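Local coordinates for protein-disulfide isomerase (Novosphingobium aromaticivorans, PDB 3GMF), which probably acts as a thiol-disulfide isomerase of the thioredoxin superfamily, rearranging disulfide bonds in substrate proteins, at residues A[21-26]-A[81-86]; A[63-68]-A[152-157]; A[102-107]-A[121-126]. All blocks are in the same frame, centred on the assembly; numbering follows the deposited sequence. Where two conformers were deposited one is given.

Contact 1 of 3, residues A[21-26]-A[81-86]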
ATOM      1  N   GLU A  21       6.969  -0.352   6.756  1.00 20.02           N
ATOM      2  CA  GLU A  21       6.111  -1.460   6.279  1.00 20.58           C
ATOM      3  C   GLU A  21       6.173  -1.435   4.763  1.00 22.73           C
ATOM      4  O   GLU A  21       5.915  -0.386   4.178  1.00 22.10           O
ATOM      5  CB  GLU A  21       4.645  -1.234   6.680  1.00 24.40           C
ATOM      6  CG  GLU A  21       4.385  -1.060   8.192  1.00 23.93           C
ATOM      7  CD  GLU A  21       2.888  -0.946   8.528  1.00 27.66           C
ATOM      8  OE1 GLU A  21       2.081  -0.684   7.618  1.00 28.58           O
ATOM      9  OE2 GLU A  21       2.528  -1.139   9.703  1.00 30.08           O
ATOM     10  N   PHE A  22       6.577  -2.553   4.139  1.00 17.77           N
ATOM     11  CA  PHE A  22       6.543  -2.692   2.684  1.00 19.67           C
ATOM     12  C   PHE A  22       5.302  -3.494   2.410  1.00 19.15           C
ATOM     13  O   PHE A  22       5.222  -4.674   2.788  1.00 20.18           O
ATOM     14  CB  PHE A  22       7.772  -3.454   2.167  1.00 21.31           C
ATOM     15  CG  PHE A  22       9.083  -2.772   2.460  1.00 23.28           C
ATOM     16  CD1 PHE A  22       9.613  -1.835   1.577  1.00 22.63           C
ATOM     17  CD2 PHE A  22       9.804  -3.093   3.605  1.00 23.82           C
ATOM     18  CE1 PHE A  22      10.850  -1.212   1.843  1.00 22.24           C
ATOM     19  CE2 PHE A  22      11.038  -2.490   3.857  1.00 26.12           C
ATOM     20  CZ  PHE A  22      11.545  -1.532   2.987  1.00 26.00           C
ATOM     21  N   VAL A  23       4.312  -2.866   1.784  1.00 22.35           N
ATOM     22  CA  VAL A  23       2.995  -3.513   1.637  1.00 17.76           C
ATOM     23  C   VAL A  23       2.475  -3.363   0.206  1.00 19.66           C
ATOM     24  O   VAL A  23       2.859  -2.446  -0.519  1.00 18.07           O
ATOM     25  CB  VAL A  23       1.929  -2.984   2.645  1.00 18.99           C
ATOM     26  CG1 VAL A  23       2.390  -3.233   4.122  1.00 23.30           C
ATOM     27  CG2 VAL A  23       1.626  -1.496   2.392  1.00 22.77           C
ATOM     28  N   SER A  24       1.553  -4.255  -0.158  1.00 19.32           N
ATOM     29  CA  SER A  24       1.032  -4.316  -1.517  1.00 19.47           C
ATOM     30  C   SER A  24      -0.483  -4.434  -1.464  1.00 19.75           C
ATOM     31  O   SER A  24      -0.991  -5.241  -0.688  1.00 19.79           O
ATOM     32  CB  SER A  24       1.597  -5.549  -2.206  1.00 20.65           C
ATOM     33  OG  SER A  24       0.821  -5.898  -3.351  1.00 21.33           O
ATOM     34  N   TYR A  25      -1.183  -3.661  -2.304  1.00 18.79           N
ATOM     35  CA  TYR A  25      -2.682  -3.658  -2.291  1.00 21.36           C
ATOM     36  C   TYR A  25      -3.327  -4.953  -2.755  1.00 20.26           C
ATOM     37  O   TYR A  25      -4.504  -5.192  -2.471  1.00 21.17           O
ATOM     38  CB  TYR A  25      -3.258  -2.476  -3.086  1.00 20.30           C
ATOM     39  CG  TYR A  25      -2.897  -1.141  -2.480  1.00 24.55           C
ATOM     40  CD1 TYR A  25      -3.471  -0.738  -1.263  1.00 25.49           C
ATOM     41  CD2 TYR A  25      -1.987  -0.279  -3.106  1.00 23.15           C
ATOM     42  CE1 TYR A  25      -3.144   0.477  -0.680  1.00 23.75           C
ATOM     43  CE2 TYR A  25      -1.641   0.978  -2.513  1.00 20.87           C
ATOM     44  CZ  TYR A  25      -2.234   1.330  -1.301  1.00 23.32           C
ATOM     45  OH  TYR A  25      -1.906   2.534  -0.721  1.00 26.98           O
ATOM     46  N   THR A  26      -2.575  -5.775  -3.487  1.00 22.48           N
ATOM     47  CA  THR A  26      -3.137  -7.028  -4.043  1.00 21.23           C
ATOM     48  C   THR A  26      -2.771  -8.260  -3.222  1.00 19.71           C
ATOM     49  O   THR A  26      -3.072  -9.397  -3.611  1.00 24.27           O
ATOM     50  CB  THR A  26      -2.720  -7.241  -5.507  1.00 24.37           C
ATOM     51  OG1 THR A  26      -1.277  -7.206  -5.614  1.00 21.90           O
ATOM     52  CG2 THR A  26      -3.350  -6.172  -6.397  1.00 23.94           C
ATOM     53  N   THR A  81      -6.407   7.169   5.477  1.00 34.35           N
ATOM     54  CA  THR A  81      -7.788   6.683   5.452  0.50 35.28           C
ATOM     55  C   THR A  81      -8.063   5.870   4.188  1.00 34.12           C
ATOM     56  O   THR A  81      -8.675   4.813   4.248  1.00 31.18           O
ATOM     57  CB  THR A  81      -8.846   7.804   5.606  0.50 38.41           C
ATOM     58  OG1 THR A  81      -8.453   8.966   4.865  0.50 35.95           O
ATOM     59  CG2 THR A  81      -9.009   8.162   7.069  0.50 38.11           C
ATOM     60  N   LEU A  82      -7.573   6.356   3.057  1.00 33.79           N
ATOM     61  CA  LEU A  82      -7.791   5.692   1.777  1.00 29.12           C
ATOM     62  C   LEU A  82      -7.002   4.373   1.644  1.00 25.96           C
ATOM     63  O   LEU A  82      -7.557   3.354   1.199  1.00 27.04           O
ATOM     64  CB  LEU A  82      -7.443   6.652   0.645  1.00 32.35           C
ATOM     65  CG  LEU A  82      -8.035   6.324  -0.731  1.00 37.18           C
ATOM     66  CD1 LEU A  82      -9.531   5.951  -0.643  1.00 38.18           C
ATOM     67  CD2 LEU A  82      -7.805   7.501  -1.651  1.00 36.31           C
ATOM     68  N   HIS A  83      -5.729   4.416   2.012  1.00 29.53           N
ATOM     69  CA  HIS A  83      -4.865   3.232   2.083  1.00 26.00           C
ATOM     70  C   HIS A  83      -5.495   2.149   2.958  1.00 26.96           C
ATOM     71  O   HIS A  83      -5.597   0.999   2.542  1.00 27.46           O
ATOM     72  CB  HIS A  83      -3.478   3.634   2.608  1.00 25.53           C
ATOM     73  CG  HIS A  83      -2.568   2.476   2.907  1.00 27.80           C
ATOM     74  ND1 HIS A  83      -1.794   1.868   1.937  1.00 21.30           N
ATOM     75  CD2 HIS A  83      -2.300   1.827   4.064  1.00 29.98           C
ATOM     76  CE1 HIS A  83      -1.099   0.886   2.488  1.00 23.98           C
ATOM     77  NE2 HIS A  83      -1.380   0.850   3.781  1.00 24.40           N
ATOM     78  N   THR A  84      -5.953   2.522   4.158  1.00 27.18           N
ATOM     79  CA  THR A  84      -6.587   1.571   5.075  1.00 27.41           C
ATOM     80  C   THR A  84      -7.872   0.998   4.477  1.00 26.30           C
ATOM     81  O   THR A  84      -8.121  -0.207   4.606  1.00 26.12           O
ATOM     82  CB  THR A  84      -6.826   2.211   6.493  1.00 32.10           C
ATOM     83  OG1 THR A  84      -5.556   2.379   7.140  1.00 35.89           O
ATOM     84  CG2 THR A  84      -7.704   1.335   7.365  1.00 38.45           C
ATOM     85  N   ALA A  85      -8.656   1.850   3.807  1.00 27.22           N
ATOM     86  CA  ALA A  85      -9.904   1.426   3.154  1.00 27.14           C
ATOM     87  C   ALA A  85      -9.674   0.357   2.073  1.00 26.07           C
ATOM     88  O   ALA A  85     -10.316  -0.697   2.094  1.00 28.34           O
ATOM     89  CB  ALA A  85     -10.661   2.625   2.571  1.00 33.49           C
ATOM     90  N   PHE A  86      -8.733   0.613   1.164  1.00 25.15           N
ATOM     91  CA  PHE A  86      -8.358  -0.416   0.171  1.00 26.87           C
ATOM     92  C   PHE A  86      -7.887  -1.712   0.799  1.00 23.87           C
ATOM     93  O   PHE A  86      -8.237  -2.802   0.311  1.00 26.45           O
ATOM     94  CB  PHE A  86      -7.303   0.095  -0.808  1.00 25.58           C
ATOM     95  CG  PHE A  86      -7.864   0.886  -1.949  1.00 20.89           C
ATOM     96  CD1 PHE A  86      -8.525   0.255  -3.008  1.00 23.99           C
ATOM     97  CD2 PHE A  86      -7.710   2.279  -1.979  1.00 25.33           C
ATOM     98  CE1 PHE A  86      -9.013   1.000  -4.082  1.00 28.74           C
ATOM     99  CE2 PHE A  86      -8.196   3.034  -3.028  1.00 24.83           C
ATOM    100  CZ  PHE A  86      -8.868   2.399  -4.088  1.00 22.70           C
TER
HETATM  101  O   HOH W   1      -0.206  -0.741   5.767  1.00 33.39           O
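Tyr25 and His83 meet rim to rim: their ring planes stand 68° apart, and neither ring lies over the face of the other. What joins them is a hydrogen bond between Tyr25 OH and His83 ND1, 2.7 Å long and nearly straight at 173°, in which either atom could be the donor. The imidazole is held by its edge. In its plane sit the phenol oxygen, the methyl Val23 CG2 at 3.6 Å from His83 CE1, and a water that donates to Glu21 OE1 and lies 2.8 Å from His83 NE2. His83 turns its ring away from its own N (chi1 172°), which carries it from the helix to Tyr25 OH and Val23 CG2. Phe86 adds its CB, 3.9 Å from Tyr25 CD1, while its ring runs on away from the strand side. A phenylalanine in place of Tyr25 would probably leave His83 ND1 without its mate and the imidazole freer to turn. Tyr25 OH also bonds Thr71 OG1, and its ring packs on Val67 and Ala68 of helix 62-73. The end of strand 17-23 and the loop after it pack against helix 76-88, with Val55 of strand 51-57 touching His83 and Cys30 of helix 28-46 touching Val23.

Contact 2 of 3, residues A[63-68]-A[152-157]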
ATOM      1  N   ILE A  63      -2.293  -4.106 -11.164  1.00 18.96           N
ATOM      2  CA  ILE A  63      -3.530  -3.862 -10.379  1.00 19.77           C
ATOM      3  C   ILE A  63      -3.189  -3.070  -9.099  1.00 21.74           C
ATOM      4  O   ILE A  63      -3.801  -2.032  -8.790  1.00 22.46           O
ATOM      5  CB  ILE A  63      -4.238  -5.170 -10.044  1.00 22.12           C
ATOM      6  CG1 ILE A  63      -4.633  -5.885 -11.338  1.00 24.23           C
ATOM      7  CG2 ILE A  63      -5.564  -4.913  -9.261  1.00 20.82           C
ATOM      8  CD1 ILE A  63      -4.886  -7.367 -11.107  1.00 27.86           C
ATOM      9  N   ASP A  64      -2.192  -3.576  -8.383  1.00 21.29           N
ATOM     10  CA  ASP A  64      -1.513  -2.866  -7.274  1.00 18.43           C
ATOM     11  C   ASP A  64      -1.125  -1.435  -7.676  1.00 19.96           C
ATOM     12  O   ASP A  64      -1.443  -0.474  -6.965  1.00 19.70           O
ATOM     13  CB  ASP A  64      -0.259  -3.672  -6.911  1.00 19.90           C
ATOM     14  CG  ASP A  64       0.267  -3.378  -5.509  1.00 21.60           C
ATOM     15  OD1 ASP A  64      -0.293  -2.525  -4.775  1.00 21.39           O
ATOM     16  OD2 ASP A  64       1.274  -4.031  -5.144  1.00 23.98           O
ATOM     17  N   MET A  65      -0.457  -1.309  -8.828  1.00 21.88           N
ATOM     18  CA  MET A  65      -0.044   0.008  -9.350  1.00 18.86           C
ATOM     19  C   MET A  65      -1.246   0.943  -9.486  1.00 22.55           C
ATOM     20  O   MET A  65      -1.157   2.115  -9.136  1.00 20.94           O
ATOM     21  CB  MET A  65       0.678  -0.111 -10.705  1.00 18.86           C
ATOM     22  CG  MET A  65       1.207   1.260 -11.202  1.00 22.90           C
ATOM     23  SD  MET A  65       2.417   2.151 -10.124  1.00 15.86           S
ATOM     24  CE  MET A  65       3.895   1.326 -10.735  1.00 24.78           C
ATOM     25  N   THR A  66      -2.350   0.417 -10.027  1.00 23.24           N
ATOM     26  CA  THR A  66      -3.563   1.228 -10.239  1.00 24.40           C
ATOM     27  C   THR A  66      -4.101   1.753  -8.903  1.00 21.87           C
ATOM     28  O   THR A  66      -4.411   2.934  -8.774  1.00 23.43           O
ATOM     29  CB  THR A  66      -4.639   0.416 -10.995  1.00 24.36           C
ATOM     30  OG1 THR A  66      -4.103  -0.063 -12.235  1.00 24.09           O
ATOM     31  CG2 THR A  66      -5.908   1.279 -11.278  1.00 24.83           C
ATOM     32  N   VAL A  67      -4.192   0.872  -7.907  1.00 22.30           N
ATOM     33  CA  VAL A  67      -4.603   1.305  -6.559  1.00 21.11           C
ATOM     34  C   VAL A  67      -3.629   2.333  -5.948  1.00 20.45           C
ATOM     35  O   VAL A  67      -4.049   3.348  -5.374  1.00 21.90           O
ATOM     36  CB  VAL A  67      -4.770   0.112  -5.631  1.00 25.07           C
ATOM     37  CG1 VAL A  67      -5.177   0.601  -4.263  1.00 24.35           C
ATOM     38  CG2 VAL A  67      -5.836  -0.816  -6.198  1.00 20.96           C
ATOM     39  N   ALA A  68      -2.329   2.084  -6.113  1.00 21.29           N
ATOM     40  CA  ALA A  68      -1.303   2.976  -5.574  1.00 24.65           C
ATOM     41  C   ALA A  68      -1.311   4.347  -6.255  1.00 22.46           C
ATOM     42  O   ALA A  68      -1.030   5.352  -5.613  1.00 26.22           O
ATOM     43  CB  ALA A  68       0.088   2.327  -5.643  1.00 20.75           C
ATOM     44  N   LYS A 152       7.707   6.821 -10.593  1.00 22.20           N
ATOM     45  CA  LYS A 152       8.306   7.104  -9.278  0.50 26.03           C
ATOM     46  C   LYS A 152       7.979   5.993  -8.277  1.00 25.22           C
ATOM     47  O   LYS A 152       8.837   5.578  -7.485  1.00 24.39           O
ATOM     48  CB  LYS A 152       7.846   8.460  -8.747  0.50 27.69           C
ATOM     49  CG  LYS A 152       8.343   9.646  -9.570  0.50 35.01           C
ATOM     50  CD  LYS A 152       9.826   9.941  -9.347  0.50 39.54           C
ATOM     51  CE  LYS A 152      10.033  10.890  -8.178  0.50 47.82           C
ATOM     52  NZ  LYS A 152      11.469  11.210  -7.979  0.50 50.13           N
ATOM     53  N   LEU A 153       6.747   5.502  -8.336  1.00 23.94           N
ATOM     54  CA  LEU A 153       6.362   4.379  -7.485  1.00 21.29           C
ATOM     55  C   LEU A 153       7.117   3.116  -7.897  1.00 18.80           C
ATOM     56  O   LEU A 153       7.520   2.340  -7.032  1.00 20.63           O
ATOM     57  CB  LEU A 153       4.860   4.135  -7.529  1.00 22.29           C
ATOM     58  CG  LEU A 153       3.980   5.254  -6.965  1.00 21.11           C
ATOM     59  CD1 LEU A 153       2.522   4.906  -7.351  1.00 24.82           C
ATOM     60  CD2 LEU A 153       4.136   5.443  -5.463  1.00 26.90           C
ATOM     61  N   ALA A 154       7.311   2.914  -9.202  1.00 18.86           N
ATOM     62  CA  ALA A 154       8.153   1.815  -9.695  1.00 21.44           C
ATOM     63  C   ALA A 154       9.605   1.939  -9.180  1.00 24.57           C
ATOM     64  O   ALA A 154      10.211   0.963  -8.733  1.00 21.54           O
ATOM     65  CB  ALA A 154       8.127   1.767 -11.219  1.00 20.34           C
ATOM     66  N   ALA A 155      10.127   3.161  -9.182  1.00 24.85           N
ATOM     67  CA  ALA A 155      11.510   3.399  -8.727  1.00 28.31           C
ATOM     68  C   ALA A 155      11.651   3.125  -7.224  1.00 25.99           C
ATOM     69  O   ALA A 155      12.643   2.541  -6.761  1.00 23.15           O
ATOM     70  CB  ALA A 155      11.947   4.841  -9.077  1.00 27.49           C
ATOM     71  N   GLU A 156      10.657   3.561  -6.466  1.00 20.43           N
ATOM     72  CA  GLU A 156      10.617   3.325  -5.021  1.00 19.76           C
ATOM     73  C   GLU A 156      10.581   1.808  -4.728  1.00 22.16           C
ATOM     74  O   GLU A 156      11.254   1.304  -3.819  1.00 19.74           O
ATOM     75  CB  GLU A 156       9.392   4.068  -4.461  1.00 22.65           C
ATOM     76  CG  GLU A 156       9.161   3.891  -2.990  1.00 30.49           C
ATOM     77  CD  GLU A 156       8.158   2.797  -2.741  1.00 26.88           C
ATOM     78  OE1 GLU A 156       7.093   2.784  -3.414  1.00 30.60           O
ATOM     79  OE2 GLU A 156       8.444   1.948  -1.879  1.00 34.56           O
ATOM     80  N   THR A 157       9.791   1.085  -5.510  1.00 18.80           N
ATOM     81  CA  THR A 157       9.660  -0.356  -5.380  1.00 18.48           C
ATOM     82  C   THR A 157      10.995  -1.022  -5.728  1.00 21.80           C
ATOM     83  O   THR A 157      11.453  -1.949  -5.025  1.00 21.83           O
ATOM     84  CB  THR A 157       8.527  -0.888  -6.302  1.00 17.99           C
ATOM     85  OG1 THR A 157       7.286  -0.321  -5.854  1.00 20.75           O
ATOM     86  CG2 THR A 157       8.441  -2.434  -6.254  1.00 21.10           C
TER
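Met65 and Leu153 meet with no ring, amide or carboxylate between their side chains; the flat group that matters here is the backbone carbonyl of Leu153. Two donors of Thr157 reach Leu153 O from opposite faces of its plane: the backbone N at 3.0 Å, as the regular helical bond, and OG1 at 2.9 Å, tilted 30° out of the plane. The threonine hydroxyl is thereby folded back against its own helix, and OG1 is gripped again by Val59 N, which ties the helix to the loop after strand 51-57.

The contact itself is apolar. Leu153 CD1 touches two residues of helix 62-73, lying 3.9 Å from Met65 SD and 3.9 Å from Ala68 CB, one helical turn further along. The sulfur also lies 4.1 Å from Leu153 CB, so the thioether runs across the leucine rather than end-on to it. Met65 starts with CG anti to the backbone N (chi1 -176°) and then bends at both following torsions, which carries its methyl CE past Leu153 to 4.3 Å from Ala154 CB.

The short segments' axes come no closer than 11.4 Å, with 117° between their N-to-C directions, so the helices touch through a bulky methionine and leucine and not backbone to backbone. This is plain helix-to-helix packing, consistent with a DsbA-like layout in which a helical insertion interrupts the thioredoxin fold: helix 62-73 follows strand 51-57, and the long helix 147-164 precedes strand 171-174.

Contact 3 of 3, residues A[102-107]-A[121-126]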
ATOM      1  N   GLU A 102      -9.215 -15.241 -19.366  1.00 19.67           N
ATOM      2  CA  GLU A 102      -7.999 -14.988 -20.141  1.00 22.33           C
ATOM      3  C   GLU A 102      -8.057 -13.666 -20.936  1.00 24.09           C
ATOM      4  O   GLU A 102      -7.156 -12.839 -20.820  1.00 22.01           O
ATOM      5  CB  GLU A 102      -7.696 -16.155 -21.098  1.00 21.29           C
ATOM      6  CG  GLU A 102      -6.400 -15.911 -21.843  1.00 20.58           C
ATOM      7  CD  GLU A 102      -5.998 -16.988 -22.824  1.00 26.98           C
ATOM      8  OE1 GLU A 102      -6.732 -17.982 -23.007  1.00 24.41           O
ATOM      9  OE2 GLU A 102      -4.900 -16.823 -23.393  1.00 26.57           O
ATOM     10  N   ALA A 103      -9.135 -13.449 -21.699  1.00 21.17           N
ATOM     11  CA  ALA A 103      -9.212 -12.266 -22.562  1.00 25.43           C
ATOM     12  C   ALA A 103      -9.233 -10.968 -21.745  1.00 22.85           C
ATOM     13  O   ALA A 103      -8.689  -9.932 -22.168  1.00 26.22           O
ATOM     14  CB  ALA A 103     -10.432 -12.344 -23.472  1.00 24.32           C
ATOM     15  N   GLN A 104      -9.819 -11.030 -20.552  1.00 22.17           N
ATOM     16  CA  GLN A 104      -9.801  -9.859 -19.684  1.00 23.75           C
ATOM     17  C   GLN A 104      -8.395  -9.621 -19.166  1.00 24.73           C
ATOM     18  O   GLN A 104      -7.901  -8.483 -19.194  1.00 21.53           O
ATOM     19  CB  GLN A 104     -10.788  -9.988 -18.545  1.00 19.27           C
ATOM     20  CG  GLN A 104     -12.232  -9.988 -19.028  1.00 21.45           C
ATOM     21  CD  GLN A 104     -13.206 -10.200 -17.918  1.00 22.57           C
ATOM     22  OE1 GLN A 104     -13.195 -11.242 -17.238  1.00 19.99           O
ATOM     23  NE2 GLN A 104     -14.084  -9.214 -17.712  1.00 24.78           N
ATOM     24  N   ARG A 105      -7.740 -10.703 -18.744  1.00 18.79           N
ATOM     25  CA  ARG A 105      -6.391 -10.617 -18.147  1.00 19.20           C
ATOM     26  C   ARG A 105      -5.366 -10.078 -19.123  1.00 22.16           C
ATOM     27  O   ARG A 105      -4.447  -9.359 -18.730  1.00 19.87           O
ATOM     28  CB  ARG A 105      -5.937 -11.981 -17.679  1.00 22.50           C
ATOM     29  CG  ARG A 105      -6.704 -12.491 -16.513  1.00 21.76           C
ATOM     30  CD  ARG A 105      -6.360 -13.959 -16.241  1.00 22.69           C
ATOM     31  NE  ARG A 105      -7.359 -14.489 -15.321  1.00 17.80           N
ATOM     32  CZ  ARG A 105      -7.408 -14.238 -14.017  1.00 20.20           C
ATOM     33  NH1 ARG A 105      -6.495 -13.457 -13.435  1.00 19.42           N
ATOM     34  NH2 ARG A 105      -8.412 -14.735 -13.311  1.00 19.74           N
ATOM     35  N   GLN A 106      -5.545 -10.400 -20.401  1.00 25.48           N
ATOM     36  CA  GLN A 106      -4.642  -9.952 -21.469  0.50 24.37           C
ATOM     37  C   GLN A 106      -4.472  -8.431 -21.469  1.00 25.45           C
ATOM     38  O   GLN A 106      -3.378  -7.893 -21.724  1.00 26.00           O
ATOM     39  CB  GLN A 106      -5.163 -10.415 -22.840  0.50 20.77           C
ATOM     40  CG  GLN A 106      -5.060 -11.927 -23.102  0.50 19.77           C
ATOM     41  CD  GLN A 106      -3.621 -12.457 -23.240  0.50 25.69           C
ATOM     42  OE1 GLN A 106      -2.658 -11.692 -23.411  0.50 25.03           O
ATOM     43  NE2 GLN A 106      -3.480 -13.783 -23.180  0.50 29.93           N
ATOM     44  N   ARG A 107      -5.563  -7.740 -21.191  1.00 23.56           N
ATOM     45  CA  ARG A 107      -5.559  -6.273 -21.196  1.00 28.25           C
ATOM     46  C   ARG A 107      -4.801  -5.655 -20.013  1.00 28.35           C
ATOM     47  O   ARG A 107      -4.417  -4.488 -20.074  1.00 28.65           O
ATOM     48  CB  ARG A 107      -6.994  -5.758 -21.220  1.00 27.75           C
ATOM     49  CG  ARG A 107      -7.767  -6.118 -22.493  1.00 28.05           C
ATOM     50  CD  ARG A 107      -9.234  -6.464 -22.218  1.00 45.25           C
ATOM     51  NE  ARG A 107     -10.015  -5.420 -21.549  1.00 44.44           N
ATOM     52  CZ  ARG A 107     -10.337  -5.422 -20.253  1.00 50.09           C
ATOM     53  NH1 ARG A 107     -11.065  -4.420 -19.753  1.00 47.10           N
ATOM     54  NH2 ARG A 107      -9.911  -6.406 -19.447  1.00 28.21           N
ATOM     55  N   ALA A 121      -8.965  -0.393 -14.036  1.00 23.83           N
ATOM     56  CA  ALA A 121      -9.885   0.436 -13.241  1.00 24.89           C
ATOM     57  C   ALA A 121     -11.339   0.094 -13.603  1.00 26.21           C
ATOM     58  O   ALA A 121     -12.222   0.095 -12.739  1.00 28.75           O
ATOM     59  CB  ALA A 121      -9.615   1.876 -13.459  1.00 27.71           C
ATOM     60  N   SER A 122     -11.564  -0.208 -14.882  1.00 27.76           N
ATOM     61  CA  SER A 122     -12.875  -0.651 -15.339  0.50 27.72           C
ATOM     62  C   SER A 122     -13.259  -2.018 -14.769  1.00 29.98           C
ATOM     63  O   SER A 122     -14.308  -2.162 -14.114  1.00 29.04           O
ATOM     64  CB  SER A 122     -12.938  -0.675 -16.862  0.50 29.20           C
ATOM     65  OG  SER A 122     -14.264  -0.937 -17.284  0.50 25.25           O
ATOM     66  N   ASP A 123     -12.403  -3.015 -14.996  1.00 28.06           N
ATOM     67  CA  ASP A 123     -12.645  -4.378 -14.517  1.00 27.66           C
ATOM     68  C   ASP A 123     -12.827  -4.485 -13.014  1.00 28.32           C
ATOM     69  O   ASP A 123     -13.621  -5.304 -12.546  1.00 27.27           O
ATOM     70  CB  ASP A 123     -11.519  -5.331 -14.937  1.00 22.46           C
ATOM     71  CG  ASP A 123     -11.466  -5.579 -16.433  1.00 34.52           C
ATOM     72  OD1 ASP A 123     -12.387  -5.181 -17.187  1.00 33.44           O
ATOM     73  OD2 ASP A 123     -10.483  -6.201 -16.864  1.00 28.23           O
ATOM     74  N   PHE A 124     -12.082  -3.673 -12.255  1.00 26.91           N
ATOM     75  CA  PHE A 124     -12.121  -3.728 -10.795  1.00 26.96           C
ATOM     76  C   PHE A 124     -13.099  -2.725 -10.189  1.00 24.50           C
ATOM     77  O   PHE A 124     -13.233  -2.637  -8.970  1.00 30.58           O
ATOM     78  CB  PHE A 124     -10.710  -3.602 -10.203  1.00 23.07           C
ATOM     79  CG  PHE A 124      -9.886  -4.852 -10.370  1.00 21.81           C
ATOM     80  CD1 PHE A 124      -9.823  -5.783  -9.342  1.00 22.26           C
ATOM     81  CD2 PHE A 124      -9.204  -5.106 -11.571  1.00 25.23           C
ATOM     82  CE1 PHE A 124      -9.070  -6.964  -9.476  1.00 25.13           C
ATOM     83  CE2 PHE A 124      -8.470  -6.268 -11.726  1.00 21.32           C
ATOM     84  CZ  PHE A 124      -8.394  -7.200 -10.675  1.00 25.18           C
ATOM     85  N   ARG A 125     -13.804  -2.011 -11.071  1.00 28.50           N
ATOM     86  CA  ARG A 125     -14.868  -1.084 -10.672  1.00 33.82           C
ATOM     87  C   ARG A 125     -14.396   0.016  -9.720  1.00 34.60           C
ATOM     88  O   ARG A 125     -15.067   0.351  -8.731  1.00 32.59           O
ATOM     89  CB  ARG A 125     -16.071  -1.850 -10.095  1.00 36.49           C
ATOM     90  CG  ARG A 125     -16.866  -2.640 -11.135  1.00 47.64           C
ATOM     91  CD  ARG A 125     -17.898  -3.564 -10.466  1.00 50.33           C
ATOM     92  NE  ARG A 125     -18.577  -2.935  -9.325  1.00 65.07           N
ATOM     93  CZ  ARG A 125     -19.646  -2.140  -9.403  1.00 71.90           C
ATOM     94  NH1 ARG A 125     -20.198  -1.845 -10.577  1.00 72.48           N
ATOM     95  NH2 ARG A 125     -20.165  -1.628  -8.293  1.00 70.66           N
ATOM     96  N   PHE A 126     -13.224   0.576 -10.024  1.00 27.94           N
ATOM     97  CA  PHE A 126     -12.632   1.599  -9.158  1.00 28.45           C
ATOM     98  C   PHE A 126     -13.334   2.971  -9.279  1.00 27.95           C
ATOM     99  O   PHE A 126     -13.281   3.796  -8.364  1.00 29.03           O
ATOM    100  CB  PHE A 126     -11.129   1.706  -9.446  1.00 27.44           C
ATOM    101  CG  PHE A 126     -10.327   0.544  -8.910  1.00 24.31           C
ATOM    102  CD1 PHE A 126     -10.792  -0.218  -7.837  1.00 27.13           C
ATOM    103  CD2 PHE A 126      -9.073   0.240  -9.457  1.00 27.88           C
ATOM    104  CE1 PHE A 126     -10.028  -1.290  -7.313  1.00 28.85           C
ATOM    105  CE2 PHE A 126      -8.306  -0.810  -8.950  1.00 25.47           C
ATOM    106  CZ  PHE A 126      -8.787  -1.584  -7.873  1.00 23.66           C
TER
HETATM  107  O   HOH W   2     -13.879  -6.832 -19.029  1.00 33.43           O
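Asp123 OD2 takes the shortest bond between these segments, 2.7 Å from Arg107 NH2 at a nearly straight 173°, and Trp108 NE1 is a second donor to the same oxygen. The nitrogen arrives on the syn lone pair of OD2, and OD2 lies in the guanidinium plane. Beside it Arg107 NH1 reaches Asp123 OD1 at 3.0 Å, also on the syn side but well out of the carboxylate plane. The guanidinium therefore faces the aspartate end-on, a nitrogen to each oxygen, in a two-pronged salt bridge twisted by 35° between the two planes.

Arg107 NH2 has another acceptor, Gln104 O at 2.9 Å, a backbone oxygen that also receives the arginine's own N. Bends at chi2 and chi3 curl the side chain back toward the backbone of Gln104, so that NH2 can bond both that carbonyl and the carboxylate. Gln104 joins from its amide end: a water accepts from Gln104 NE2 at 2.7 Å and donates to Asp123 OD1 at 2.9 Å, while Gln104 OE1 is taken by Thr101 N.

Asp123 stands in the final turn of helix 113-123, which a Schellman motif closes at Arg125. A carboxylate at the C-terminal end of a helix is likely to be poorly placed electrostatically, and the arginine's charge would offset it. With every bond lying near the protein surface, the pairing joins helix 102-106 to helix 113-123 by directed charge and hydrogen bonding more than by buried apolar area.

In the fold
Contact 1 lies in the core, near the centre of the chain; contact 2 is partly buried and contact 3 is on the surface. Their chemistry follows: a buried hydrogen bond with apolar flanks in the first, apolar packing in the second, a two-pronged salt bridge in the third. Helix 62-73 supplies one side of contact 2 and packs on Tyr25 and Phe86 of contact 1; its Asp64 bonds Ser24 OG and Tyr25 N just after strand 17-23. Contact 3, nested in the chain loop closed by contact 2, reaches inward through Phe124 on Ile63 and Phe126 on Thr66 and Val67. Phe86 of contact 1 also meets Phe126, so Phe126 packs on helices of both other contacts.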